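Acetyltransferase, GNAT family (Bacillus anthracis str. Sterne, PDB 3FBU) probably transfers an acetyl group from acetyl-coenzyme A to an amine acceptor, and holds coenzyme A in the crystal. Local coordinates at residues 31-36 with 125-130; 73-78 with 82-87; 120-125 with 133-138. One frame throughout, in Å; residues are numbered along the deposited sequence.

Contact 1 of 3, residues 31-36 with 125-130; sequences MKYIPE and QPENTP. With COA (coenzyme A), chain C.
Along the pantetheine arm of coenzyme A, Tyr33 from the loop ahead of helix 41-50 lies against Asn128, the N-cap residue of helix 129-137. The side chain of Asn128 slides along one face of the phenol in a CH-pi contact, its CB 4.0 Å from the centroid of the Tyr33 ring and displaced toward the rim. From there the amide, its plane 19° from that of the ring, runs outward past the CD2-CE2 edge, with ND2 of Asn128 3.3 Å from CD2 of Tyr33. A chi1 of -165° swings the Asn128 amide away from its backbone N and on to the cofactor, where ND2 donates a 2.9 Å hydrogen bond to the pantetheine carbonyl O5P. That same oxygen lies at the edge of the Tyr33 ring, near its plane, so Tyr33 packs on both the amide and its acceptor as a second-shell neighbour.

In the GNAT fold the stretch after strand 119-124 leads into a helix that borders the coenzyme A site. Here a type I turn from Gln125 to Asn128 makes that link, and just past it CG2 of Thr129 approaches C2A of the adenine to 3.4 Å. A second type I turn, Met31 to Ile34, presents Tyr33 to this link. Lys32 packs its CG over the centre of the other ring face, so the phenol is sandwiched between Lys32 and Asn128. At the far end, CB of Glu127 meets the Tyr33 hydroxyl OH at 3.3 Å. The Gln125 side chain runs past the ring in the opposite direction, its CB against CD1 and CE1; one water donates to the backbone Tyr33 O at 2.9 Å and to Gln125 OE1 at 2.7 Å, while NE2 of Gln125 is bonded to Asp158 O.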
loop_
_atom_site.group_PDB
_atom_site.type_symbol
_atom_site.label_atom_id
_atom_site.label_comp_id
_atom_site.label_asym_id
_atom_site.label_seq_id
_atom_site.Cartn_x
_atom_site.Cartn_y
_atom_site.Cartn_z
ATOM N N MET A 31 -2.438 -6.082 12.689
ATOM C CA MET A 31 -2.747 -5.479 13.987
ATOM C C MET A 31 -1.737 -4.396 14.428
ATOM O O MET A 31 -1.799 -3.924 15.550
ATOM C CB MET A 31 -2.890 -6.587 15.046
ATOM C CG MET A 31 -3.909 -7.670 14.661
ATOM S SD MET A 31 -5.647 -7.099 14.643
ATOM C CE MET A 31 -6.122 -7.353 16.336
ATOM N N LYS A 32 -0.868 -3.979 13.514
ATOM C CA LYS A 32 0.119 -2.898 13.740
ATOM C C LYS A 32 -0.484 -1.643 14.387
ATOM O O LYS A 32 0.082 -1.106 15.344
ATOM C CB LYS A 32 0.775 -2.550 12.393
ATOM C CG LYS A 32 1.430 -1.171 12.280
ATOM C CD LYS A 32 2.899 -1.204 12.584
ATOM C CE LYS A 32 3.548 0.160 12.314
ATOM N NZ LYS A 32 4.914 0.195 12.903
ATOM N N TYR A 33 -1.625 -1.181 13.884
ATOM C CA TYR A 33 -2.252 0.036 14.407
ATOM C C TYR A 33 -3.367 -0.211 15.364
ATOM O O TYR A 33 -4.036 0.684 15.761
ATOM C CB TYR A 33 -2.745 0.930 13.285
ATOM C CG TYR A 33 -1.683 1.397 12.384
ATOM C CD1 TYR A 33 -0.801 2.376 12.779
ATOM C CD2 TYR A 33 -1.535 0.862 11.136
ATOM C CE1 TYR A 33 0.178 2.803 11.949
ATOM C CE2 TYR A 33 -0.571 1.290 10.316
ATOM C CZ TYR A 33 0.288 2.243 10.732
ATOM O OH TYR A 33 1.247 2.650 9.909
ATOM N N ILE A 34 -3.590 -1.450 15.712
ATOM C CA ILE A 34 -4.638 -1.781 16.618
ATOM C C ILE A 34 -3.989 -1.742 17.995
ATOM O O ILE A 34 -2.936 -2.275 18.183
ATOM C CB ILE A 34 -5.179 -3.187 16.395
ATOM C CG1 ILE A 34 -5.711 -3.424 14.984
ATOM C CG2 ILE A 34 -6.211 -3.514 17.375
ATOM C CD1 ILE A 34 -6.418 -2.376 14.374
ATOM N N PRO A 35 -4.594 -1.038 18.926
ATOM C CA PRO A 35 -3.984 -0.903 20.244
ATOM C C PRO A 35 -3.516 -2.247 20.841
ATOM O O PRO A 35 -2.384 -2.336 21.210
ATOM C CB PRO A 35 -5.087 -0.246 21.067
ATOM C CG PRO A 35 -5.907 0.465 20.112
ATOM C CD PRO A 35 -5.899 -0.363 18.873
ATOM N N GLU A 36 -4.352 -3.277 20.874
ATOM C CA GLU A 36 -3.930 -4.580 21.450
ATOM C C GLU A 36 -2.669 -5.208 20.808
ATOM O O GLU A 36 -1.893 -5.926 21.469
ATOM C CB GLU A 36 -5.086 -5.592 21.407
ATOM C CG GLU A 36 -5.735 -5.871 22.784
ATOM C CD GLU A 36 -7.154 -6.441 22.687
ATOM O OE1 GLU A 36 -7.948 -5.899 21.875
ATOM O OE2 GLU A 36 -7.481 -7.406 23.439
ATOM N N GLN A 125 -4.107 6.528 12.284
ATOM C CA GLN A 125 -2.780 7.123 12.158
ATOM C C GLN A 125 -2.557 7.597 10.724
ATOM O O GLN A 125 -2.967 6.912 9.782
ATOM C CB GLN A 125 -1.706 6.104 12.541
ATOM C CG GLN A 125 -1.428 6.053 14.029
ATOM C CD GLN A 125 -2.638 5.646 14.823
ATOM O OE1 GLN A 125 -3.076 4.498 14.749
ATOM N NE2 GLN A 125 -3.200 6.588 15.600
ATOM N N PRO A 126 -1.898 8.745 10.545
ATOM C CA PRO A 126 -1.617 9.268 9.188
ATOM C C PRO A 126 -0.798 8.318 8.321
ATOM O O PRO A 126 -0.930 8.349 7.111
ATOM C CB PRO A 126 -0.851 10.567 9.466
ATOM C CG PRO A 126 -1.363 10.994 10.828
ATOM C CD PRO A 126 -1.423 9.689 11.582
ATOM N N GLU A 127 -0.019 7.464 8.969
ATOM C CA GLU A 127 0.788 6.454 8.305
ATOM C C GLU A 127 -0.078 5.320 7.725
ATOM O O GLU A 127 0.394 4.547 6.878
ATOM C CB GLU A 127 1.793 5.870 9.301
ATOM C CG GLU A 127 2.859 6.847 9.826
ATOM C CD GLU A 127 2.361 7.814 10.918
ATOM O OE1 GLU A 127 1.277 7.585 11.527
ATOM O OE2 GLU A 127 3.087 8.821 11.170
ATOM N N ASN A 128 -1.328 5.207 8.188
ATOM C CA ASN A 128 -2.194 4.103 7.813
ATOM C C ASN A 128 -3.011 4.448 6.580
ATOM O O ASN A 128 -4.234 4.638 6.644
ATOM C CB ASN A 128 -3.095 3.687 9.005
ATOM C CG ASN A 128 -3.748 2.313 8.796
ATOM O OD1 ASN A 128 -3.653 1.731 7.718
ATOM N ND2 ASN A 128 -4.424 1.812 9.821
ATOM N N THR A 129 -2.314 4.503 5.445
ATOM C CA THR A 129 -2.884 5.032 4.218
ATOM C C THR A 129 -4.161 4.329 3.773
ATOM O O THR A 129 -5.121 4.994 3.424
ATOM C CB THR A 129 -1.867 5.006 3.050
ATOM O OG1 THR A 129 -0.585 5.400 3.528
ATOM C CG2 THR A 129 -2.332 5.947 1.971
ATOM N N PRO A 130 -4.185 2.989 3.784
ATOM C CA PRO A 130 -5.423 2.375 3.306
ATOM C C PRO A 130 -6.635 2.683 4.173
ATOM O O PRO A 130 -7.749 2.737 3.662
ATOM C CB PRO A 130 -5.138 0.873 3.347
ATOM C CG PRO A 130 -3.845 0.703 3.853
ATOM C CD PRO A 130 -3.190 1.977 4.171
HETATM N N1A COA C . -0.736 3.270 -0.221
HETATM C C2A COA C . -1.725 4.036 -0.782
HETATM N N3A COA C . -2.978 3.516 -0.970
HETATM C C4A COA C . -3.225 2.236 -0.583
HETATM C C5A COA C . -2.242 1.446 -0.011
HETATM C C6A COA C . -0.973 1.982 0.191
HETATM N N6A COA C . -0.004 1.266 0.767
HETATM N N7A COA C . -2.782 0.249 0.258
HETATM C C8A COA C . -4.071 0.247 -0.136
HETATM N N9A COA C . -4.356 1.479 -0.668
HETATM C C1B COA C . -5.652 2.020 -1.097
HETATM C C2B COA C . -6.325 1.185 -2.189
HETATM O O2B COA C . -5.831 1.500 -3.485
HETATM C C3B COA C . -7.764 1.597 -1.969
HETATM O O3B COA C . -8.032 2.837 -2.605
HETATM P P3B COA C . -8.618 2.968 -4.109
HETATM O O7A COA C . -9.097 4.360 -4.366
HETATM O O8A COA C . -7.518 2.565 -5.055
HETATM O O9A COA C . -9.781 2.004 -4.196
HETATM C C4B COA C . -7.863 1.772 -0.446
HETATM O O4B COA C . -6.561 2.045 -0.004
HETATM C C5B COA C . -8.367 0.523 0.267
HETATM O O5B COA C . -9.732 0.371 -0.070
HETATM P P1A COA C . -10.462 -1.044 0.092
HETATM O O1A COA C . -10.018 -1.963 -1.032
HETATM O O2A COA C . -11.924 -0.838 0.146
HETATM O O3A COA C . -9.926 -1.517 1.531
HETATM P P2A COA C . -9.492 -3.014 1.950
HETATM O O4A COA C . -10.629 -3.958 1.646
HETATM O O5A COA C . -8.152 -3.344 1.282
HETATM O O6A COA C . -9.288 -2.818 3.541
HETATM C CBP COA C . -8.291 -1.967 5.537
HETATM C CCP COA C . -8.708 -1.650 4.100
HETATM C CDP COA C . -9.553 -2.523 6.220
HETATM C CEP COA C . -7.825 -0.624 6.102
HETATM C CAP COA C . -7.140 -3.008 5.535
HETATM O OAP COA C . -5.955 -2.471 4.969
HETATM C C9P COA C . -6.770 -3.476 6.910
HETATM O O9P COA C . -7.546 -4.415 7.546
HETATM N N8P COA C . -5.743 -2.913 7.554
HETATM C C7P COA C . -5.247 -3.459 8.816
HETATM C C6P COA C . -6.137 -3.131 10.003
HETATM C C5P COA C . -6.247 -1.623 10.225
HETATM O O5P COA C . -5.244 -0.880 10.322
HETATM N N4P COA C . -7.476 -1.167 10.348
HETATM C C3P COA C . -7.757 0.271 10.436
HETATM C C2P COA C . -7.573 0.862 11.816
HETATM S S1P COA C . -8.136 2.591 11.854
HETATM O O HOH W 1 -4.024 3.253 17.005
#

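Contact 2 of 3, residues 73-78 with 82-87; sequences IVFHKY and HTYEIG
Phe75 holds CG anti to its backbone N (chi1 -165°), and Tyr84 swings CG opposite its own carbonyl carbon (chi1 -90°); the two torsions bring the rings together. CD1 of Tyr84 sits over the centre of the Phe75 face, with CE2 of Phe75 3.6 Å from CD1 of Tyr84. The planes are inclined at 45°, an oblique pair that is neither a stack nor edge-to-face. CB of Ile86 closes on the edge of the same Phe75 ring. Tyr84 in turn lays one face on the peptide between His76 and Lys77, its CD1 3.3 Å from His76 C. The Lys77 chain then runs alongside the phenol, pointing the same way, and bends at its end so that NZ donates to Tyr84 OH at 2.7 Å.

On the other face of the ribbon, His76 and Glu85 point together, with CE1 of His76 3.5 Å from Glu85 OE1. A hydrogen bond of 2.9 Å from His76 ND1 to Lys77 O, in the plane of the imidazole, fixes the rotation of that ring.

The backbones form an antiparallel hairpin. Val74 with Gly87 and His76 with Glu85 are hydrogen-bonded pairs, Phe75 with Ile86 and Lys77 with Tyr84 non-hydrogen-bonded ones. Near the turn Tyr78 N adds a 2.9 Å bond to Thr83 O, and the Tyr78 side chain crosses that of Glu85 obliquely, ring and carboxylate nearly perpendicular.

This hairpin is a central part of the GNAT sheet. Strand 58-63 pairs along strand 68-79, and strand 119-124 runs parallel to strand 83-90 on the other flank; Thr107 of helix 99-114 covers Ile73, Phe75 and Ile86, while Leu117 touches Phe75 and Tyr84, and Ile121 lies against Tyr78 and Glu85.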
loop_
_atom_site.group_PDB
_atom_site.type_symbol
_atom_site.label_atom_id
_atom_site.label_comp_id
_atom_site.label_asym_id
_atom_site.label_seq_id
_atom_site.Cartn_x
_atom_site.Cartn_y
_atom_site.Cartn_z
ATOM N N ILE A 73 -16.370 -5.236 10.670
ATOM C CA ILE A 73 -16.647 -3.818 10.852
ATOM C C ILE A 73 -16.820 -3.529 12.341
ATOM O O ILE A 73 -17.542 -4.254 13.067
ATOM C CB ILE A 73 -17.937 -3.406 10.078
ATOM C CG1 ILE A 73 -17.681 -3.369 8.555
ATOM C CG2 ILE A 73 -18.489 -2.072 10.609
ATOM C CD1 ILE A 73 -16.776 -2.236 8.048
ATOM N N VAL A 74 -16.153 -2.463 12.772
ATOM C CA VAL A 74 -16.305 -1.903 14.100
ATOM C C VAL A 74 -17.393 -0.829 14.000
ATOM O O VAL A 74 -17.309 0.053 13.157
ATOM C CB VAL A 74 -14.985 -1.301 14.599
ATOM C CG1 VAL A 74 -15.099 -0.861 16.038
ATOM C CG2 VAL A 74 -13.811 -2.305 14.451
ATOM N N PHE A 75 -18.425 -0.930 14.837
ATOM C CA PHE A 75 -19.514 0.076 14.816
ATOM C C PHE A 75 -20.204 0.155 16.184
ATOM O O PHE A 75 -20.856 -0.786 16.597
ATOM C CB PHE A 75 -20.496 -0.236 13.692
ATOM C CG PHE A 75 -21.425 0.896 13.348
ATOM C CD1 PHE A 75 -20.936 2.126 12.944
ATOM C CD2 PHE A 75 -22.788 0.718 13.424
ATOM C CE1 PHE A 75 -21.787 3.154 12.593
ATOM C CE2 PHE A 75 -23.650 1.761 13.069
ATOM C CZ PHE A 75 -23.132 2.974 12.672
ATOM N N HIS A 76 -20.034 1.279 16.882
ATOM C CA HIS A 76 -20.544 1.436 18.245
ATOM C C HIS A 76 -20.755 2.893 18.634
ATOM O O HIS A 76 -20.187 3.799 18.042
ATOM C CB HIS A 76 -19.608 0.773 19.275
ATOM C CG HIS A 76 -18.199 1.277 19.268
ATOM N ND1 HIS A 76 -17.809 2.447 19.885
ATOM C CD2 HIS A 76 -17.079 0.761 18.703
ATOM C CE1 HIS A 76 -16.508 2.616 19.724
ATOM N NE2 HIS A 76 -16.045 1.614 18.996
ATOM N N LYS A 77 -21.558 3.093 19.668
ATOM C CA LYS A 77 -21.764 4.425 20.235
ATOM C C LYS A 77 -20.456 5.116 20.604
ATOM O O LYS A 77 -19.533 4.491 21.130
ATOM C CB LYS A 77 -22.682 4.336 21.472
ATOM C CG LYS A 77 -24.048 3.790 21.145
ATOM C CD LYS A 77 -24.972 3.759 22.381
ATOM C CE LYS A 77 -26.326 3.146 22.022
ATOM N NZ LYS A 77 -26.960 3.697 20.747
ATOM N N TYR A 78 -20.395 6.415 20.292
ATOM C CA TYR A 78 -19.233 7.257 20.514
ATOM C C TYR A 78 -19.578 8.438 21.398
ATOM O O TYR A 78 -18.908 8.659 22.374
ATOM C CB TYR A 78 -18.674 7.731 19.186
ATOM C CG TYR A 78 -17.478 8.621 19.306
ATOM C CD1 TYR A 78 -16.235 8.085 19.594
ATOM C CD2 TYR A 78 -17.582 9.983 19.136
ATOM C CE1 TYR A 78 -15.127 8.878 19.701
ATOM C CE2 TYR A 78 -16.475 10.802 19.269
ATOM C CZ TYR A 78 -15.254 10.234 19.534
ATOM O OH TYR A 78 -14.140 11.023 19.652
ATOM N N HIS A 82 -26.375 9.402 19.480
ATOM C CA HIS A 82 -26.598 10.069 18.198
ATOM C C HIS A 82 -25.358 10.028 17.294
ATOM O O HIS A 82 -25.452 10.317 16.118
ATOM C CB HIS A 82 -26.993 11.515 18.402
ATOM C CG HIS A 82 -26.086 12.253 19.334
ATOM N ND1 HIS A 82 -24.818 12.657 18.976
ATOM C CD2 HIS A 82 -26.251 12.625 20.628
ATOM C CE1 HIS A 82 -24.259 13.285 19.996
ATOM N NE2 HIS A 82 -25.106 13.278 21.015
ATOM N N THR A 83 -24.201 9.732 17.882
ATOM C CA THR A 83 -22.929 9.764 17.169
ATOM C C THR A 83 -22.200 8.452 17.438
ATOM O O THR A 83 -21.987 8.091 18.596
ATOM C CB THR A 83 -22.069 10.959 17.602
ATOM O OG1 THR A 83 -22.789 12.181 17.362
ATOM C CG2 THR A 83 -20.749 11.009 16.794
ATOM N N TYR A 84 -21.835 7.760 16.361
ATOM C CA TYR A 84 -21.171 6.460 16.416
ATOM C C TYR A 84 -19.765 6.590 15.836
ATOM O O TYR A 84 -19.456 7.544 15.107
ATOM C CB TYR A 84 -21.934 5.426 15.577
ATOM C CG TYR A 84 -22.983 4.678 16.339
ATOM C CD1 TYR A 84 -23.065 3.276 16.256
ATOM C CD2 TYR A 84 -23.877 5.357 17.151
ATOM C CE1 TYR A 84 -24.012 2.587 16.982
ATOM C CE2 TYR A 84 -24.845 4.660 17.866
ATOM C CZ TYR A 84 -24.897 3.285 17.768
ATOM O OH TYR A 84 -25.864 2.583 18.486
ATOM N N GLU A 85 -18.940 5.599 16.153
ATOM C CA GLU A 85 -17.620 5.447 15.588
ATOM C C GLU A 85 -17.586 4.159 14.750
ATOM O O GLU A 85 -18.192 3.115 15.131
ATOM C CB GLU A 85 -16.576 5.381 16.701
ATOM C CG GLU A 85 -15.180 5.050 16.220
ATOM C CD GLU A 85 -14.111 5.051 17.303
ATOM O OE1 GLU A 85 -14.442 5.135 18.524
ATOM O OE2 GLU A 85 -12.926 4.965 16.906
ATOM N N ILE A 86 -16.903 4.237 13.614
ATOM C CA ILE A 86 -16.762 3.119 12.662
ATOM C C ILE A 86 -15.269 2.828 12.445
ATOM O O ILE A 86 -14.422 3.725 12.505
ATOM C CB ILE A 86 -17.500 3.421 11.304
ATOM C CG1 ILE A 86 -17.658 2.164 10.395
ATOM C CG2 ILE A 86 -16.802 4.578 10.555
ATOM C CD1 ILE A 86 -18.649 2.380 9.202
ATOM N N GLY A 87 -14.992 1.559 12.137
ATOM C CA GLY A 87 -13.678 1.062 11.843
ATOM C C GLY A 87 -13.792 -0.272 11.144
ATOM O O GLY A 87 -14.903 -0.748 10.869
#

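Contact 3 of 3, residues 120-125 with 133-138; sequences IIATCQ and RVMEKI. With COA (coenzyme A), chain C.
From helix 129-137, Arg133 NH2 donates a 2.8 Å hydrogen bond to O7A of the coenzyme A 3'-phosphate, while Met135 of the same helix turns to strand 119-124. Lys137, one turn on from Arg133, bends to place NZ 3.1 Å from O9A, so two cations hold different oxygens of one phosphate. The guanidinium is also steadied within the helix: its NH1 makes a salt bridge of 3.0 Å to OE1 of Glu136, which lies in the guanidinium plane and accepts with its anti lone pair. The other carboxylate oxygen of Glu136 is bonded to Tyr162 OH.

The packing against the strand rests on a single side chain. Met135 has CG opposite the carbonyl carbon (chi1 -64°) and is extended beyond, which carries its methyl CE to the strand. There CE lies 3.7 Å from Ala122 CB and 3.8 Å from Cys124 CB, with Thr123 O at 3.5 Å from CE. The two axes run roughly antiparallel, at 154°, as expected where a strand turns back into a helix that covers the sheet. At the strand end the cofactor sulfur S1P comes within 3.3 Å of Thr123 O and 3.7 Å of Cys124 CB; in GNAT enzymes the pantetheine arm enters where two parallel central strands splay apart, here probably strands 83-90 and 119-124.

The chemistry is thus divided round the helix: a buried, apolar methyl contact packs it on the sheet, whereas on the cofactor side the positive charge of Arg133 and Lys137 would favour an ionised phosphate.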
loop_
_atom_site.group_PDB
_atom_site.type_symbol
_atom_site.label_atom_id
_atom_site.label_comp_id
_atom_site.label_asym_id
_atom_site.label_seq_id
_atom_site.Cartn_x
_atom_site.Cartn_y
_atom_site.Cartn_z
ATOM N N ILE A 120 -21.254 10.073 12.190
ATOM C CA ILE A 120 -20.394 8.905 12.354
ATOM C C ILE A 120 -18.940 9.385 12.157
ATOM O O ILE A 120 -18.647 10.169 11.238
ATOM C CB ILE A 120 -20.761 7.744 11.409
ATOM C CG1 ILE A 120 -22.201 7.234 11.685
ATOM C CG2 ILE A 120 -19.758 6.599 11.538
ATOM C CD1 ILE A 120 -22.767 6.309 10.551
ATOM N N ILE A 121 -18.055 8.944 13.050
ATOM C CA ILE A 121 -16.669 9.371 13.030
ATOM C C ILE A 121 -15.770 8.150 12.926
ATOM O O ILE A 121 -16.188 7.012 13.213
ATOM C CB ILE A 121 -16.313 10.216 14.304
ATOM C CG1 ILE A 121 -16.266 9.361 15.592
ATOM C CG2 ILE A 121 -17.295 11.435 14.438
ATOM C CD1 ILE A 121 -14.857 8.748 15.907
ATOM N N ALA A 122 -14.528 8.411 12.560
ATOM C CA ALA A 122 -13.483 7.398 12.496
ATOM C C ALA A 122 -12.128 8.078 12.731
ATOM O O ALA A 122 -11.950 9.282 12.457
ATOM C CB ALA A 122 -13.487 6.633 11.160
ATOM N N THR A 123 -11.171 7.305 13.234
ATOM C CA THR A 123 -9.832 7.818 13.447
ATOM C C THR A 123 -8.808 6.842 12.903
ATOM O O THR A 123 -9.091 5.630 12.772
ATOM C CB THR A 123 -9.497 8.036 14.941
ATOM O OG1 THR A 123 -9.571 6.799 15.638
ATOM C CG2 THR A 123 -10.460 9.018 15.562
ATOM N N CYS A 124 -7.651 7.372 12.568
ATOM C CA CYS A 124 -6.513 6.512 12.257
ATOM C C CYS A 124 -5.202 7.276 12.282
ATOM O O CYS A 124 -5.172 8.498 12.306
ATOM C CB CYS A 124 -6.683 5.831 10.912
ATOM S SG CYS A 124 -6.480 6.929 9.551
ATOM N N GLN A 125 -4.107 6.528 12.284
ATOM C CA GLN A 125 -2.780 7.123 12.158
ATOM C C GLN A 125 -2.557 7.597 10.724
ATOM O O GLN A 125 -2.967 6.912 9.782
ATOM C CB GLN A 125 -1.706 6.104 12.541
ATOM C CG GLN A 125 -1.428 6.053 14.029
ATOM C CD GLN A 125 -2.638 5.646 14.823
ATOM O OE1 GLN A 125 -3.076 4.498 14.749
ATOM N NE2 GLN A 125 -3.200 6.588 15.600
ATOM N N ARG A 133 -7.907 6.108 3.306
ATOM C CA ARG A 133 -8.496 6.019 1.984
ATOM C C ARG A 133 -9.898 5.434 2.008
ATOM O O ARG A 133 -10.767 5.916 1.302
ATOM C CB ARG A 133 -7.576 5.300 1.000
ATOM C CG ARG A 133 -6.468 6.209 0.469
ATOM C CD ARG A 133 -7.043 7.341 -0.410
ATOM N NE ARG A 133 -7.827 6.830 -1.535
ATOM C CZ ARG A 133 -8.920 7.387 -2.065
ATOM N NH1 ARG A 133 -9.469 8.473 -1.552
ATOM N NH2 ARG A 133 -9.511 6.813 -3.106
ATOM N N VAL A 134 -10.150 4.433 2.840
ATOM C CA VAL A 134 -11.525 3.964 3.002
ATOM C C VAL A 134 -12.425 5.115 3.481
ATOM O O VAL A 134 -13.524 5.337 2.963
ATOM C CB VAL A 134 -11.607 2.799 3.958
ATOM C CG1 VAL A 134 -13.086 2.451 4.222
ATOM C CG2 VAL A 134 -10.847 1.608 3.413
ATOM N N MET A 135 -11.942 5.869 4.465
ATOM C CA MET A 135 -12.737 6.968 5.023
ATOM C C MET A 135 -13.137 7.957 3.931
ATOM O O MET A 135 -14.306 8.356 3.832
ATOM C CB MET A 135 -11.966 7.688 6.145
ATOM C CG MET A 135 -11.680 6.797 7.378
ATOM S SD MET A 135 -10.573 7.543 8.627
ATOM C CE MET A 135 -10.238 6.027 9.482
ATOM N N GLU A 136 -12.181 8.310 3.090
ATOM C CA GLU A 136 -12.435 9.260 2.016
ATOM C C GLU A 136 -13.406 8.690 0.979
ATOM O O GLU A 136 -14.354 9.362 0.577
ATOM C CB GLU A 136 -11.110 9.632 1.344
ATOM C CG GLU A 136 -10.183 10.443 2.289
ATOM C CD GLU A 136 -8.843 10.837 1.697
ATOM O OE1 GLU A 136 -8.389 10.226 0.688
ATOM O OE2 GLU A 136 -8.206 11.722 2.329
ATOM N N LYS A 137 -13.178 7.451 0.589
ATOM C CA LYS A 137 -13.987 6.782 -0.439
ATOM C C LYS A 137 -15.460 6.716 -0.061
ATOM O O LYS A 137 -16.358 6.795 -0.932
ATOM C CB LYS A 137 -13.465 5.358 -0.678
ATOM C CG LYS A 137 -12.087 5.291 -1.339
ATOM C CD LYS A 137 -11.426 3.929 -1.159
ATOM C CE LYS A 137 -12.094 2.797 -1.985
ATOM N NZ LYS A 137 -12.486 3.213 -3.346
ATOM N N ILE A 138 -15.748 6.552 1.230
ATOM C CA ILE A 138 -17.121 6.428 1.667
ATOM C C ILE A 138 -17.767 7.778 2.021
ATOM O O ILE A 138 -18.918 7.825 2.449
ATOM C CB ILE A 138 -17.255 5.381 2.850
ATOM C CG1 ILE A 138 -16.584 5.882 4.132
ATOM C CG2 ILE A 138 -16.748 3.999 2.399
ATOM C CD1 ILE A 138 -16.575 4.867 5.256
HETATM N N1A COA C . -0.736 3.270 -0.221
HETATM C C2A COA C . -1.725 4.036 -0.782
HETATM N N3A COA C . -2.978 3.516 -0.970
HETATM C C4A COA C . -3.225 2.236 -0.583
HETATM C C5A COA C . -2.242 1.446 -0.011
HETATM C C6A COA C . -0.973 1.982 0.191
HETATM N N6A COA C . -0.004 1.266 0.767
HETATM N N7A COA C . -2.782 0.249 0.258
HETATM C C8A COA C . -4.071 0.247 -0.136
HETATM N N9A COA C . -4.356 1.479 -0.668
HETATM C C1B COA C . -5.652 2.020 -1.097
HETATM C C2B COA C . -6.325 1.185 -2.189
HETATM O O2B COA C . -5.831 1.500 -3.485
HETATM C C3B COA C . -7.764 1.597 -1.969
HETATM O O3B COA C . -8.032 2.837 -2.605
HETATM P P3B COA C . -8.618 2.968 -4.109
HETATM O O7A COA C . -9.097 4.360 -4.366
HETATM O O8A COA C . -7.518 2.565 -5.055
HETATM O O9A COA C . -9.781 2.004 -4.196
HETATM C C4B COA C . -7.863 1.772 -0.446
HETATM O O4B COA C . -6.561 2.045 -0.004
HETATM C C5B COA C . -8.367 0.523 0.267
HETATM O O5B COA C . -9.732 0.371 -0.070
HETATM P P1A COA C . -10.462 -1.044 0.092
HETATM O O1A COA C . -10.018 -1.963 -1.032
HETATM O O2A COA C . -11.924 -0.838 0.146
HETATM O O3A COA C . -9.926 -1.517 1.531
HETATM P P2A COA C . -9.492 -3.014 1.950
HETATM O O4A COA C . -10.629 -3.958 1.646
HETATM O O5A COA C . -8.152 -3.344 1.282
HETATM O O6A COA C . -9.288 -2.818 3.541
HETATM C CBP COA C . -8.291 -1.967 5.537
HETATM C CCP COA C . -8.708 -1.650 4.100
HETATM C CDP COA C . -9.553 -2.523 6.220
HETATM C CEP COA C . -7.825 -0.624 6.102
HETATM C CAP COA C . -7.140 -3.008 5.535
HETATM O OAP COA C . -5.955 -2.471 4.969
HETATM C C9P COA C . -6.770 -3.476 6.910
HETATM O O9P COA C . -7.546 -4.415 7.546
HETATM N N8P COA C . -5.743 -2.913 7.554
HETATM C C7P COA C . -5.247 -3.459 8.816
HETATM C C6P COA C . -6.137 -3.131 10.003
HETATM C C5P COA C . -6.247 -1.623 10.225
HETATM O O5P COA C . -5.244 -0.880 10.322
HETATM N N4P COA C . -7.476 -1.167 10.348
HETATM C C3P COA C . -7.757 0.271 10.436
HETATM C C2P COA C . -7.573 0.862 11.816
HETATM S S1P COA C . -8.136 2.591 11.854
#

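Contact 2 and contact 3 build neighbouring parts of one sheet: strand 83-90 belongs to the first and strand 119-124 to the second, and Tyr84 O and Ile86 N probably bond to Ile121 N and Ile121 O across the boundary. Contact 3 is buried, whereas contacts 1 and 2 are partly so. Backbone bonds dominate in 73-78 with 82-87; the other two join their segments mainly through side chains, a methyl group in contact 3 and an aromatic face in contact 1, where a water also reaches a backbone carbonyl. These latter share Gln125 and helix 129-137, and they meet coenzyme A at the pantetheine arm, thiol, adenine and 3'-phosphate. Contact 1 lies about 17 Å from contact 2, centre to centre.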